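Local structure of arylalkylamine N-Acetyltransferase 2 (Aedes aegypti, 4FD5) at residues 79-84 / 129-134; 21-26 / 55-60; 183-188 / 217-222; 134-139 / 149-154. The protein probably transfers acyl groups from coenzyme A thioesters to the amino group of arylalkylamines such as dopamine and serotonin. All coordinates share one frame; numbering follows the deposited sequence.

Interaction 1: 79-84 / 129-134; sequences ALNGIL and KIFEIR
Glu132 OE1, packed 3.5 Å from Leu84 CD1 on the adjacent strand, is gripped by two nitrogens of Arg134. The guanidinium holds it side-on, NE at 2.8 Å from OE1 and NH2 at 3.1 Å from the same oxygen. OE1 lies close to the guanidinium plane, whereas NE approaches from 55° above the carboxylate plane. The salt bridge spans two residues of one strand and probably fixes the rotation of the guanidinium. An arginine chain extended from CG to NE carries the group across the strand pair, where one of its faces covers Gly82 CA, 3.5 Å from the plane and beneath its centre. Leu84 CD2 lies at the guanidinium edge, and a water joins Arg134 NH2 to Ile83 O; outside the pair, NH1 bonds to Thr59 OG1.

On the other face of the sheet, Asn81 packs against Phe131, its CG 3.5 Å from Phe131 CE1 and its amide turned 48° from the ring. Asn81 ND2 is held by Val64 O and Ser155 OG. Its OD1, 3.4 Å from Ile133 CA, is buried with no hydrogen-bonding partner in the model.

Five backbone hydrogen bonds join the antiparallel strands; the shortest is Arg134 N to Leu80 O at 2.7 Å. Beyond it the pairing slips, because Arg134 and Ile135 both oppose Leu80. This classic beta bulge lies in the strand ahead of the turn that in GNAT enzymes typically binds coenzyme A, the place where a bulge is a hallmark of the central sheet of the GNAT acetyltransferase fold.

Interaction 2: 21-26 / 55-60; sequences DVIEHL and HSLSTL
Val22 and Leu60 meet tip to tip between helices 19-29 and 50-60, the N-terminal helical layer that covers one side of the GNAT sheet. The two short segments run at 138° to each other with their axes 10.8 Å apart, a wide spacing bridged by side chains alone.

Most of the contact is apolar packing. Val22 CG1, anti to the backbone N at a chi1 of 165°, reaches Leu60 CD1 at 4.2 Å. The same leucine methyl is approached by Ile23 CG1 at 4.3 Å, so that one branch of Leu60 serves two residues of the facing helix. Farther along, Ile23 CD1 rests against Leu57 CB at 4.3 Å. Leu80 of the sheet below touches Val22, Leu26 and Ser56, while Tyr19 packs on Leu57 and Leu60.

One apolar group meets a polar one: Leu26 CD1 lies 3.9 Å from Ser56 OG. That hydroxyl bonds to Leu52 O in its own helix, which satisfies it beside the leucine, and Phe31 lies against both residues.

No hydrogen bond crosses between 21-26 and 55-60. Thr59, like Ser56, bonds back to a carbonyl of its own helix: its OG1 donates to His55 O at 3.1 Å, from 38° above the carbonyl plane, while Thr59 N bonds to the same oxygen.

Interaction 3: 183-188 / 217-222; sequences LGFITK and MCKVIN
Lys219 stretches across the face of Phe185 before its ammonium group reaches the end of a helix. Its CB sits 3.7 Å from the ring centroid and only 5° off the ring normal, a CH-pi contact over the face, and the two side chains cross at about a right angle. The pairing belongs to the C-terminal pair of antiparallel strands of the GNAT fold, 186-192 and 213-220, the latter lying between strand 166-171 and the outermost 186-192.

With CG anti to the backbone N (chi1 -175°) and the chain extended beyond it, Lys219 NZ meets Leu183 O at 2.8 Å, nearly in line with the carbonyl. Glu156 of helix 147-161 supplies a salt bridge to the same nitrogen. Leu183 stands just after helix 174-182, where a Schellman motif closes the helix with Gly184 as its C-prime residue: Phe185 N bonds to Val180 O and Gly184 N to Ser181 O. The chain leaves the helix at Gly184 and enters the strand at Ile186.

Two backbone bonds then pair Ile186 with Cys218, from Ile186 N to Cys218 O at 2.8 Å and from Cys218 N to Ile186 O at 2.9 Å. On the Thr187 face, Met217 CE approaches Thr187 OG1 at 3.6 Å. Cys218 turns to the other face, and there the bent chain of Lys188 curls round its sulfur, with Lys188 CE 3.7 Å from Cys218 SG.

Interaction 4: 134-139 / 149-154; sequences RILSVD and KKLIEK
Leu136 fits its forked end against two consecutive residues of helix 147-161. Its CD1 lies 3.9 Å from Leu151 CB and equally close to Ile152 CD1, while CD2 touches Ile152 CG1 at 3.9 Å. The leucine and the isoleucine cross at about a right angle, so the fork of one lies across the chain of the other. Beside them Val138 CG2 meets Leu151 CD1 at 4.3 Å, and that methyl also passes 4.1 Å from Ser137 O. No hydrogen bond joins the two segments; the contact is van der Waals packing, almost all of it between apolar side chains.

The Leu136 fork is directed at the helix by an outstretched first torsion, CG anti to the backbone N (chi1 175°). Ile152 reaches in from the flank of its helix through its CG1 branch, folded at chi2 (-51°) so that CD1 lies beside both Leu136 methyls. Ser137, between Leu136 and Val138, turns the opposite way and bonds through OG to His25 NE2 of helix 19-29. Farther out, Leu183 packs against Ile152, and Phe11 against Leu151.

Strand and helix are the first two elements of a beta-alpha-beta unit. The turn joining them carries Arg141, which forms a salt bridge with Asp139, and Arg143; in GNAT enzymes this turn typically binds the coenzyme A pyrophosphate. Helix 147-161 thus covers the Leu136 side of the sheet, helix 19-29 lies on the Ser137 side, and the unit is completed by strand 166-171.

In the fold
Following the chain from the N terminus, interaction 2 closes first, bringing two helices together over a 28-residue connection. Interaction 1 comes next and spans 44 largely helical residues to place strand 129-138 beside strand 75-85. Arg134 is shared with interaction 4, which closes after nine residues as the chain turns back into helix 147-161. Interaction 3 closes last, across 28 residues, joining the end of helix 174-182 and edge strand 186-192 to strand 213-220. The four lie in series, with none nested or crossing. Interaction 1 touches all the others: interaction 2 through Leu80, interaction 3 through Ile133 on Phe185, and interaction 4 through Ile133 on Ile152. Interactions 2 and 3 lie on opposite sides of the chain's centre, their centres about 25 Å apart.

Interaction 1: 79-84 / 129-134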
loop_
_atom_site.group_PDB
_atom_site.type_symbol
_atom_site.label_atom_id
_atom_site.label_comp_id
_atom_site.label_asym_id
_atom_site.label_seq_id
_atom_site.Cartn_x
_atom_site.Cartn_y
_atom_site.Cartn_z
ATOM N N ALA A 79 6.340 -5.737 -3.197
ATOM C CA ALA A 79 6.078 -4.359 -2.821
ATOM C C ALA A 79 5.535 -3.678 -4.060
ATOM O O ALA A 79 6.270 -3.479 -5.027
ATOM C CB ALA A 79 7.356 -3.675 -2.383
ATOM N N LEU A 80 4.243 -3.366 -4.051
ATOM C CA LEU A 80 3.658 -2.645 -5.177
ATOM C C LEU A 80 3.796 -1.173 -4.845
ATOM O O LEU A 80 3.266 -0.704 -3.816
ATOM C CB LEU A 80 2.192 -3.006 -5.398
ATOM C CG LEU A 80 1.922 -4.138 -6.386
ATOM C CD1 LEU A 80 2.545 -5.413 -5.911
ATOM C CD2 LEU A 80 0.444 -4.326 -6.676
ATOM N N ASN A 81 4.482 -0.469 -5.750
ATOM C CA ASN A 81 4.845 0.927 -5.565
ATOM C C ASN A 81 4.328 1.759 -6.718
ATOM O O ASN A 81 4.366 1.325 -7.873
ATOM C CB ASN A 81 6.365 1.083 -5.500
ATOM C CG ASN A 81 6.995 0.222 -4.421
ATOM O OD1 ASN A 81 6.493 0.151 -3.294
ATOM N ND2 ASN A 81 8.077 -0.461 -4.765
ATOM N N GLY A 82 3.831 2.948 -6.400
ATOM C CA GLY A 82 3.336 3.856 -7.430
ATOM C C GLY A 82 3.999 5.214 -7.392
ATOM O O GLY A 82 4.666 5.574 -6.432
ATOM N N ILE A 83 3.817 5.989 -8.456
ATOM C CA ILE A 83 4.388 7.326 -8.506
ATOM C C ILE A 83 3.296 8.378 -8.354
ATOM O O ILE A 83 2.341 8.384 -9.123
ATOM C CB ILE A 83 5.123 7.557 -9.838
ATOM C CG1 ILE A 83 6.167 6.459 -10.039
ATOM C CG2 ILE A 83 5.789 8.933 -9.828
ATOM C CD1 ILE A 83 6.776 6.422 -11.441
ATOM N N LEU A 84 3.433 9.236 -7.344
ATOM C CA LEU A 84 2.515 10.350 -7.130
ATOM C C LEU A 84 3.117 11.635 -7.668
ATOM O O LEU A 84 4.259 11.960 -7.366
ATOM C CB LEU A 84 2.261 10.538 -5.637
ATOM C CG LEU A 84 1.426 9.466 -4.958
ATOM C CD1 LEU A 84 1.506 9.660 -3.455
ATOM C CD2 LEU A 84 -0.028 9.528 -5.442
ATOM N N LYS A 129 7.408 14.990 -7.255
ATOM C CA LYS A 129 6.979 13.602 -7.343
ATOM C C LYS A 129 7.408 12.854 -6.088
ATOM O O LYS A 129 8.400 13.208 -5.446
ATOM C CB LYS A 129 7.509 12.922 -8.617
ATOM C CG LYS A 129 8.994 12.590 -8.605
ATOM C CD LYS A 129 9.434 11.945 -9.925
ATOM C CE LYS A 129 10.873 11.432 -9.844
ATOM N NZ LYS A 129 11.431 10.961 -11.156
ATOM N N ILE A 130 6.622 11.844 -5.728
ATOM C CA ILE A 130 6.876 11.052 -4.523
ATOM C C ILE A 130 6.694 9.578 -4.836
ATOM O O ILE A 130 5.789 9.196 -5.574
ATOM C CB ILE A 130 5.929 11.466 -3.380
ATOM C CG1 ILE A 130 6.331 12.848 -2.849
ATOM C CG2 ILE A 130 5.956 10.433 -2.234
ATOM C CD1 ILE A 130 5.413 13.393 -1.756
ATOM N N PHE A 131 7.549 8.750 -4.243
ATOM C CA PHE A 131 7.523 7.308 -4.460
ATOM C C PHE A 131 6.659 6.675 -3.369
ATOM O O PHE A 131 7.017 6.733 -2.188
ATOM C CB PHE A 131 8.963 6.798 -4.384
ATOM C CG PHE A 131 9.147 5.362 -4.810
ATOM C CD1 PHE A 131 8.861 4.323 -3.941
ATOM C CD2 PHE A 131 9.689 5.062 -6.052
ATOM C CE1 PHE A 131 9.064 2.985 -4.323
ATOM C CE2 PHE A 131 9.906 3.734 -6.447
ATOM C CZ PHE A 131 9.596 2.690 -5.582
ATOM N N GLU A 132 5.528 6.078 -3.764
ATOM C CA GLU A 132 4.554 5.568 -2.795
ATOM C C GLU A 132 4.521 4.042 -2.701
ATOM O O GLU A 132 4.251 3.351 -3.691
ATOM C CB GLU A 132 3.142 6.108 -3.108
ATOM C CG GLU A 132 2.126 5.786 -2.012
ATOM C CD GLU A 132 0.711 6.230 -2.358
ATOM O OE1 GLU A 132 0.378 6.368 -3.566
ATOM O OE2 GLU A 132 -0.078 6.421 -1.402
ATOM N N ILE A 133 4.769 3.516 -1.501
ATOM C CA ILE A 133 4.648 2.083 -1.258
ATOM C C ILE A 133 3.172 1.826 -0.977
ATOM O O ILE A 133 2.618 2.342 -0.007
ATOM C CB ILE A 133 5.488 1.635 -0.045
ATOM C CG1 ILE A 133 6.962 1.948 -0.247
ATOM C CG2 ILE A 133 5.328 0.132 0.208
ATOM C CD1 ILE A 133 7.727 2.097 1.068
ATOM N N ARG A 134 2.526 1.042 -1.833
ATOM C CA ARG A 134 1.085 0.848 -1.737
ATOM C C ARG A 134 0.691 -0.480 -1.128
ATOM O O ARG A 134 -0.260 -0.539 -0.336
ATOM C CB ARG A 134 0.429 1.018 -3.106
ATOM C CG ARG A 134 0.610 2.430 -3.607
ATOM C CD ARG A 134 -0.094 2.688 -4.944
ATOM N NE ARG A 134 0.049 4.103 -5.261
ATOM C CZ ARG A 134 -0.021 4.635 -6.477
ATOM N NH1 ARG A 134 -0.265 3.875 -7.540
ATOM N NH2 ARG A 134 0.152 5.945 -6.619
HETATM O O HOH W 1 -0.421 7.575 -8.815
#

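Interaction 2: 21-26 / 55-60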
loop_
_atom_site.group_PDB
_atom_site.type_symbol
_atom_site.label_atom_id
_atom_site.label_comp_id
_atom_site.label_asym_id
_atom_site.label_seq_id
_atom_site.Cartn_x
_atom_site.Cartn_y
_atom_site.Cartn_z
ATOM N N ASP A 21 0.602 -13.289 -12.243
ATOM C CA ASP A 21 1.118 -14.064 -11.102
ATOM C C ASP A 21 1.026 -13.198 -9.851
ATOM O O ASP A 21 0.717 -13.691 -8.755
ATOM C CB ASP A 21 2.590 -14.439 -11.289
ATOM C CG ASP A 21 2.815 -15.584 -12.271
ATOM O OD1 ASP A 21 1.847 -16.263 -12.654
ATOM O OD2 ASP A 21 3.994 -15.815 -12.638
ATOM N N VAL A 22 1.308 -11.910 -10.014
ATOM C CA VAL A 22 1.351 -11.019 -8.856
ATOM C C VAL A 22 -0.076 -10.797 -8.353
ATOM O O VAL A 22 -0.351 -10.881 -7.151
ATOM C CB VAL A 22 2.102 -9.704 -9.178
ATOM C CG1 VAL A 22 1.825 -8.622 -8.110
ATOM C CG2 VAL A 22 3.597 -9.957 -9.332
ATOM N N ILE A 23 -1.010 -10.584 -9.276
ATOM C CA ILE A 23 -2.358 -10.306 -8.845
ATOM C C ILE A 23 -2.965 -11.537 -8.167
ATOM O O ILE A 23 -3.644 -11.420 -7.151
ATOM C CB ILE A 23 -3.206 -9.762 -10.004
ATOM C CG1 ILE A 23 -2.709 -8.355 -10.356
ATOM C CG2 ILE A 23 -4.686 -9.751 -9.606
ATOM C CD1 ILE A 23 -3.227 -7.804 -11.657
ATOM N N GLU A 24 -2.663 -12.725 -8.699
ATOM C CA GLU A 24 -3.091 -13.959 -8.056
ATOM C C GLU A 24 -2.503 -14.057 -6.639
ATOM O O GLU A 24 -3.230 -14.382 -5.696
ATOM C CB GLU A 24 -2.715 -15.177 -8.906
ATOM C CG GLU A 24 -3.167 -16.515 -8.331
ATOM C CD GLU A 24 -4.684 -16.664 -8.191
ATOM O OE1 GLU A 24 -5.457 -15.897 -8.803
ATOM O OE2 GLU A 24 -5.103 -17.575 -7.446
ATOM N N HIS A 25 -1.216 -13.733 -6.485
ATOM C CA HIS A 25 -0.597 -13.739 -5.147
ATOM C C HIS A 25 -1.444 -12.854 -4.244
ATOM O O HIS A 25 -1.806 -13.259 -3.125
ATOM C CB HIS A 25 0.869 -13.273 -5.197
ATOM C CG HIS A 25 1.412 -12.756 -3.885
ATOM N ND1 HIS A 25 1.991 -13.572 -2.932
ATOM C CD2 HIS A 25 1.480 -11.497 -3.384
ATOM C CE1 HIS A 25 2.384 -12.835 -1.897
ATOM N NE2 HIS A 25 2.086 -11.576 -2.149
ATOM N N LEU A 26 -1.814 -11.671 -4.738
ATOM C CA LEU A 26 -2.566 -10.747 -3.888
ATOM C C LEU A 26 -3.923 -11.369 -3.533
ATOM O O LEU A 26 -4.321 -11.392 -2.355
ATOM C CB LEU A 26 -2.695 -9.358 -4.538
ATOM C CG LEU A 26 -1.349 -8.635 -4.733
ATOM C CD1 LEU A 26 -1.487 -7.339 -5.534
ATOM C CD2 LEU A 26 -0.668 -8.354 -3.381
ATOM N N HIS A 55 -6.800 -1.230 -9.546
ATOM C CA HIS A 55 -5.850 -0.330 -8.904
ATOM C C HIS A 55 -4.439 -0.923 -8.879
ATOM O O HIS A 55 -3.473 -0.232 -9.217
ATOM C CB HIS A 55 -6.313 0.043 -7.482
ATOM C CG HIS A 55 -5.511 1.140 -6.841
ATOM N ND1 HIS A 55 -5.459 1.323 -5.475
ATOM C CD2 HIS A 55 -4.738 2.118 -7.378
ATOM C CE1 HIS A 55 -4.683 2.358 -5.196
ATOM N NE2 HIS A 55 -4.233 2.858 -6.331
ATOM N N SER A 56 -4.330 -2.194 -8.495
ATOM C CA SER A 56 -3.034 -2.872 -8.481
ATOM C C SER A 56 -2.399 -2.959 -9.861
ATOM O O SER A 56 -1.194 -2.803 -9.994
ATOM C CB SER A 56 -3.121 -4.250 -7.836
ATOM O OG SER A 56 -3.577 -4.132 -6.498
ATOM N N LEU A 57 -3.203 -3.204 -10.888
ATOM C CA LEU A 57 -2.644 -3.250 -12.240
ATOM C C LEU A 57 -2.135 -1.875 -12.658
ATOM O O LEU A 57 -1.028 -1.747 -13.187
ATOM C CB LEU A 57 -3.668 -3.799 -13.230
ATOM C CG LEU A 57 -3.185 -3.946 -14.673
ATOM C CD1 LEU A 57 -1.983 -4.872 -14.762
ATOM C CD2 LEU A 57 -4.348 -4.482 -15.504
ATOM N N SER A 58 -2.934 -0.842 -12.402
ATOM C CA SER A 58 -2.483 0.513 -12.694
ATOM C C SER A 58 -1.162 0.815 -11.984
ATOM O O SER A 58 -0.231 1.371 -12.572
ATOM C CB SER A 58 -3.544 1.537 -12.292
ATOM O OG SER A 58 -3.202 2.815 -12.797
ATOM N N THR A 59 -1.080 0.422 -10.718
ATOM C CA THR A 59 0.147 0.635 -9.959
ATOM C C THR A 59 1.344 -0.103 -10.581
ATOM O O THR A 59 2.420 0.483 -10.763
ATOM C CB THR A 59 -0.050 0.200 -8.506
ATOM O OG1 THR A 59 -0.998 1.086 -7.898
ATOM C CG2 THR A 59 1.294 0.262 -7.731
ATOM N N LEU A 60 1.138 -1.379 -10.905
ATOM C CA LEU A 60 2.167 -2.200 -11.519
ATOM C C LEU A 60 2.735 -1.531 -12.763
ATOM O O LEU A 60 3.939 -1.563 -12.991
ATOM C CB LEU A 60 1.635 -3.597 -11.869
ATOM C CG LEU A 60 1.511 -4.554 -10.677
ATOM C CD1 LEU A 60 0.696 -5.809 -11.013
ATOM C CD2 LEU A 60 2.894 -4.935 -10.171
#

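Interaction 3: 183-188 / 217-222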
loop_
_atom_site.group_PDB
_atom_site.type_symbol
_atom_site.label_atom_id
_atom_site.label_comp_id
_atom_site.label_asym_id
_atom_site.label_seq_id
_atom_site.Cartn_x
_atom_site.Cartn_y
_atom_site.Cartn_z
ATOM N N LEU A 183 12.998 1.112 9.077
ATOM C CA LEU A 183 13.808 1.652 7.978
ATOM C C LEU A 183 13.835 3.189 7.876
ATOM O O LEU A 183 14.223 3.749 6.846
ATOM C CB LEU A 183 13.338 1.046 6.655
ATOM C CG LEU A 183 13.554 -0.454 6.556
ATOM C CD1 LEU A 183 12.803 -1.040 5.358
ATOM C CD2 LEU A 183 15.044 -0.745 6.469
ATOM N N GLY A 184 13.424 3.867 8.949
ATOM C CA GLY A 184 13.552 5.309 9.025
ATOM C C GLY A 184 12.348 6.124 8.586
ATOM O O GLY A 184 12.435 7.349 8.505
ATOM N N PHE A 185 11.228 5.471 8.293
ATOM C CA PHE A 185 10.015 6.222 7.988
ATOM C C PHE A 185 9.469 6.863 9.256
ATOM O O PHE A 185 9.545 6.273 10.340
ATOM C CB PHE A 185 8.955 5.326 7.337
ATOM C CG PHE A 185 9.221 5.014 5.886
ATOM C CD1 PHE A 185 10.330 4.270 5.513
ATOM C CD2 PHE A 185 8.353 5.458 4.899
ATOM C CE1 PHE A 185 10.576 3.973 4.165
ATOM C CE2 PHE A 185 8.592 5.169 3.552
ATOM C CZ PHE A 185 9.695 4.415 3.189
ATOM N N ILE A 186 8.931 8.071 9.092
ATOM C CA ILE A 186 8.411 8.893 10.179
ATOM C C ILE A 186 6.919 9.095 9.969
ATOM O O ILE A 186 6.472 9.336 8.843
ATOM C CB ILE A 186 9.081 10.289 10.149
ATOM C CG1 ILE A 186 10.597 10.152 10.295
ATOM C CG2 ILE A 186 8.488 11.213 11.212
ATOM C CD1 ILE A 186 11.004 9.298 11.451
ATOM N N THR A 187 6.153 9.039 11.055
ATOM C CA THR A 187 4.710 9.262 10.972
ATOM C C THR A 187 4.391 10.752 10.837
ATOM O O THR A 187 4.819 11.568 11.665
ATOM C CB THR A 187 3.986 8.658 12.205
ATOM O OG1 THR A 187 4.230 7.248 12.241
ATOM C CG2 THR A 187 2.493 8.909 12.149
ATOM N N LYS A 188 3.660 11.096 9.781
ATOM C CA LYS A 188 3.255 12.468 9.519
ATOM C C LYS A 188 1.802 12.682 9.915
ATOM O O LYS A 188 1.419 13.794 10.288
ATOM C CB LYS A 188 3.455 12.827 8.045
ATOM C CG LYS A 188 4.887 12.652 7.569
ATOM C CD LYS A 188 5.857 13.349 8.518
ATOM C CE LYS A 188 6.522 14.550 7.862
ATOM N NZ LYS A 188 7.361 15.307 8.840
ATOM N N MET A 217 3.088 7.807 6.562
ATOM C CA MET A 217 4.484 7.791 6.968
ATOM C C MET A 217 5.359 8.140 5.784
ATOM O O MET A 217 5.015 7.839 4.641
ATOM C CB MET A 217 4.867 6.403 7.501
ATOM C CG MET A 217 3.947 5.912 8.619
ATOM S SD MET A 217 4.334 4.269 9.249
ATOM C CE MET A 217 5.737 4.655 10.311
ATOM N N CYS A 218 6.488 8.781 6.047
ATOM C CA CYS A 218 7.369 9.145 4.942
ATOM C C CYS A 218 8.853 9.139 5.298
ATOM O O CYS A 218 9.234 9.123 6.467
ATOM C CB CYS A 218 6.962 10.498 4.363
ATOM S SG CYS A 218 7.337 11.867 5.463
ATOM N N LYS A 219 9.688 9.133 4.273
ATOM C CA LYS A 219 11.128 9.117 4.474
ATOM C C LYS A 219 11.785 9.969 3.403
ATOM O O LYS A 219 11.489 9.811 2.218
ATOM C CB LYS A 219 11.662 7.684 4.395
ATOM C CG LYS A 219 13.141 7.563 4.707
ATOM C CD LYS A 219 13.656 6.149 4.546
ATOM C CE LYS A 219 15.133 6.114 4.954
ATOM N NZ LYS A 219 15.763 4.792 4.755
ATOM N N VAL A 220 12.667 10.874 3.818
ATOM C CA VAL A 220 13.518 11.570 2.864
ATOM C C VAL A 220 14.718 10.676 2.573
ATOM O O VAL A 220 15.435 10.270 3.498
ATOM C CB VAL A 220 14.003 12.928 3.398
ATOM C CG1 VAL A 220 14.985 13.551 2.384
ATOM C CG2 VAL A 220 12.825 13.841 3.633
ATOM N N ILE A 221 14.925 10.352 1.300
ATOM C CA ILE A 221 15.945 9.373 0.930
ATOM C C ILE A 221 17.150 9.976 0.212
ATOM O O ILE A 221 18.219 9.369 0.178
ATOM C CB ILE A 221 15.357 8.210 0.102
ATOM C CG1 ILE A 221 14.704 8.724 -1.179
ATOM C CG2 ILE A 221 14.366 7.400 0.948
ATOM C CD1 ILE A 221 14.356 7.595 -2.173
ATOM N N ASN A 222 16.973 11.158 -0.364
ATOM C CA ASN A 222 18.088 11.890 -0.963
ATOM C C ASN A 222 17.951 13.387 -0.719
ATOM O O ASN A 222 16.836 13.901 -0.596
ATOM C CB ASN A 222 18.190 11.612 -2.464
ATOM C CG ASN A 222 19.513 12.080 -3.054
ATOM O OD1 ASN A 222 20.544 12.082 -2.376
ATOM N ND2 ASN A 222 19.489 12.483 -4.320
#

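Interaction 4: 134-139 / 149-154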
loop_
_atom_site.group_PDB
_atom_site.type_symbol
_atom_site.label_atom_id
_atom_site.label_comp_id
_atom_site.label_asym_id
_atom_site.label_seq_id
_atom_site.Cartn_x
_atom_site.Cartn_y
_atom_site.Cartn_z
ATOM N N ARG A 134 2.526 1.042 -1.833
ATOM C CA ARG A 134 1.085 0.848 -1.737
ATOM C C ARG A 134 0.691 -0.480 -1.128
ATOM O O ARG A 134 -0.260 -0.539 -0.336
ATOM C CB ARG A 134 0.429 1.018 -3.106
ATOM C CG ARG A 134 0.610 2.430 -3.607
ATOM C CD ARG A 134 -0.094 2.688 -4.944
ATOM N NE ARG A 134 0.049 4.103 -5.261
ATOM C CZ ARG A 134 -0.021 4.635 -6.477
ATOM N NH1 ARG A 134 -0.265 3.875 -7.540
ATOM N NH2 ARG A 134 0.152 5.945 -6.619
ATOM N N ILE A 135 1.384 -1.544 -1.534
ATOM C CA ILE A 135 1.141 -2.854 -0.946
ATOM C C ILE A 135 2.464 -3.493 -0.565
ATOM O O ILE A 135 3.408 -3.453 -1.345
ATOM C CB ILE A 135 0.430 -3.805 -1.936
ATOM C CG1 ILE A 135 -1.012 -3.341 -2.149
ATOM C CG2 ILE A 135 0.470 -5.238 -1.422
ATOM C CD1 ILE A 135 -1.814 -4.264 -3.060
ATOM N N LEU A 136 2.535 -4.072 0.635
ATOM C CA LEU A 136 3.678 -4.889 1.036
ATOM C C LEU A 136 3.106 -6.219 1.501
ATOM O O LEU A 136 2.317 -6.261 2.458
ATOM C CB LEU A 136 4.454 -4.206 2.172
ATOM C CG LEU A 136 5.619 -4.979 2.794
ATOM C CD1 LEU A 136 6.690 -5.280 1.754
ATOM C CD2 LEU A 136 6.185 -4.171 3.941
ATOM N N SER A 137 3.496 -7.294 0.824
ATOM C CA SER A 137 2.841 -8.594 1.009
ATOM C C SER A 137 3.877 -9.711 0.947
ATOM O O SER A 137 4.723 -9.711 0.056
ATOM C CB SER A 137 1.797 -8.801 -0.107
ATOM O OG SER A 137 1.185 -10.074 0.010
ATOM N N VAL A 138 3.842 -10.642 1.905
ATOM C CA VAL A 138 4.751 -11.783 1.883
ATOM C C VAL A 138 3.944 -13.050 2.130
ATOM O O VAL A 138 3.196 -13.131 3.104
ATOM C CB VAL A 138 5.854 -11.662 2.962
ATOM C CG1 VAL A 138 6.768 -12.914 2.956
ATOM C CG2 VAL A 138 6.657 -10.396 2.754
ATOM N N ASP A 139 4.075 -14.009 1.221
ATOM C CA ASP A 139 3.387 -15.296 1.283
ATOM C C ASP A 139 3.766 -16.016 2.586
ATOM O O ASP A 139 4.935 -16.021 2.970
ATOM C CB ASP A 139 3.795 -16.135 0.065
ATOM C CG ASP A 139 3.003 -17.425 -0.057
ATOM O OD1 ASP A 139 3.092 -18.266 0.860
ATOM O OD2 ASP A 139 2.296 -17.612 -1.078
ATOM N N LYS A 149 11.123 -6.521 4.993
ATOM C CA LYS A 149 12.069 -5.444 5.173
ATOM C C LYS A 149 12.935 -5.327 3.924
ATOM O O LYS A 149 13.159 -4.232 3.419
ATOM C CB LYS A 149 12.920 -5.689 6.424
ATOM C CG LYS A 149 13.810 -4.531 6.781
ATOM C CD LYS A 149 14.485 -4.835 8.115
ATOM C CE LYS A 149 15.263 -3.651 8.633
ATOM N NZ LYS A 149 15.987 -3.987 9.895
ATOM N N LYS A 150 13.387 -6.464 3.398
ATOM C CA LYS A 150 14.223 -6.449 2.197
ATOM C C LYS A 150 13.491 -5.853 0.990
ATOM O O LYS A 150 14.093 -5.149 0.189
ATOM C CB LYS A 150 14.736 -7.842 1.870
ATOM C CG LYS A 150 15.643 -8.422 2.956
ATOM C CD LYS A 150 16.124 -9.821 2.559
ATOM C CE LYS A 150 16.979 -10.460 3.647
ATOM N NZ LYS A 150 18.215 -9.672 3.897
ATOM N N LEU A 151 12.200 -6.133 0.869
ATOM C CA LEU A 151 11.401 -5.565 -0.213
ATOM C C LEU A 151 11.353 -4.051 -0.139
ATOM O O LEU A 151 11.442 -3.373 -1.168
ATOM C CB LEU A 151 9.991 -6.164 -0.214
ATOM C CG LEU A 151 9.870 -7.565 -0.784
ATOM C CD1 LEU A 151 8.539 -8.186 -0.383
ATOM C CD2 LEU A 151 10.027 -7.506 -2.311
ATOM N N ILE A 152 11.232 -3.515 1.074
ATOM C CA ILE A 152 11.246 -2.063 1.210
ATOM C C ILE A 152 12.654 -1.496 0.938
ATOM O O ILE A 152 12.799 -0.456 0.310
ATOM C CB ILE A 152 10.729 -1.626 2.596
ATOM C CG1 ILE A 152 9.276 -2.092 2.779
ATOM C CG2 ILE A 152 10.795 -0.125 2.720
ATOM C CD1 ILE A 152 8.364 -1.710 1.615
ATOM N N GLU A 153 13.687 -2.196 1.402
ATOM C CA GLU A 153 15.067 -1.787 1.121
ATOM C C GLU A 153 15.343 -1.717 -0.387
ATOM O O GLU A 153 15.939 -0.748 -0.878
ATOM C CB GLU A 153 16.042 -2.736 1.813
ATOM C CG GLU A 153 16.086 -2.554 3.324
ATOM C CD GLU A 153 16.866 -3.642 4.040
ATOM O OE1 GLU A 153 17.180 -4.666 3.409
ATOM O OE2 GLU A 153 17.156 -3.467 5.244
ATOM N N LYS A 154 14.894 -2.739 -1.116
ATOM C CA LYS A 154 15.047 -2.790 -2.572
ATOM C C LYS A 154 14.218 -1.697 -3.248
ATOM O O LYS A 154 14.645 -1.110 -4.263
ATOM C CB LYS A 154 14.667 -4.174 -3.113
ATOM C CG LYS A 154 15.617 -5.302 -2.674
ATOM C CD LYS A 154 16.957 -5.221 -3.417
ATOM C CE LYS A 154 17.851 -6.435 -3.127
ATOM N NZ LYS A 154 19.026 -6.484 -4.051
#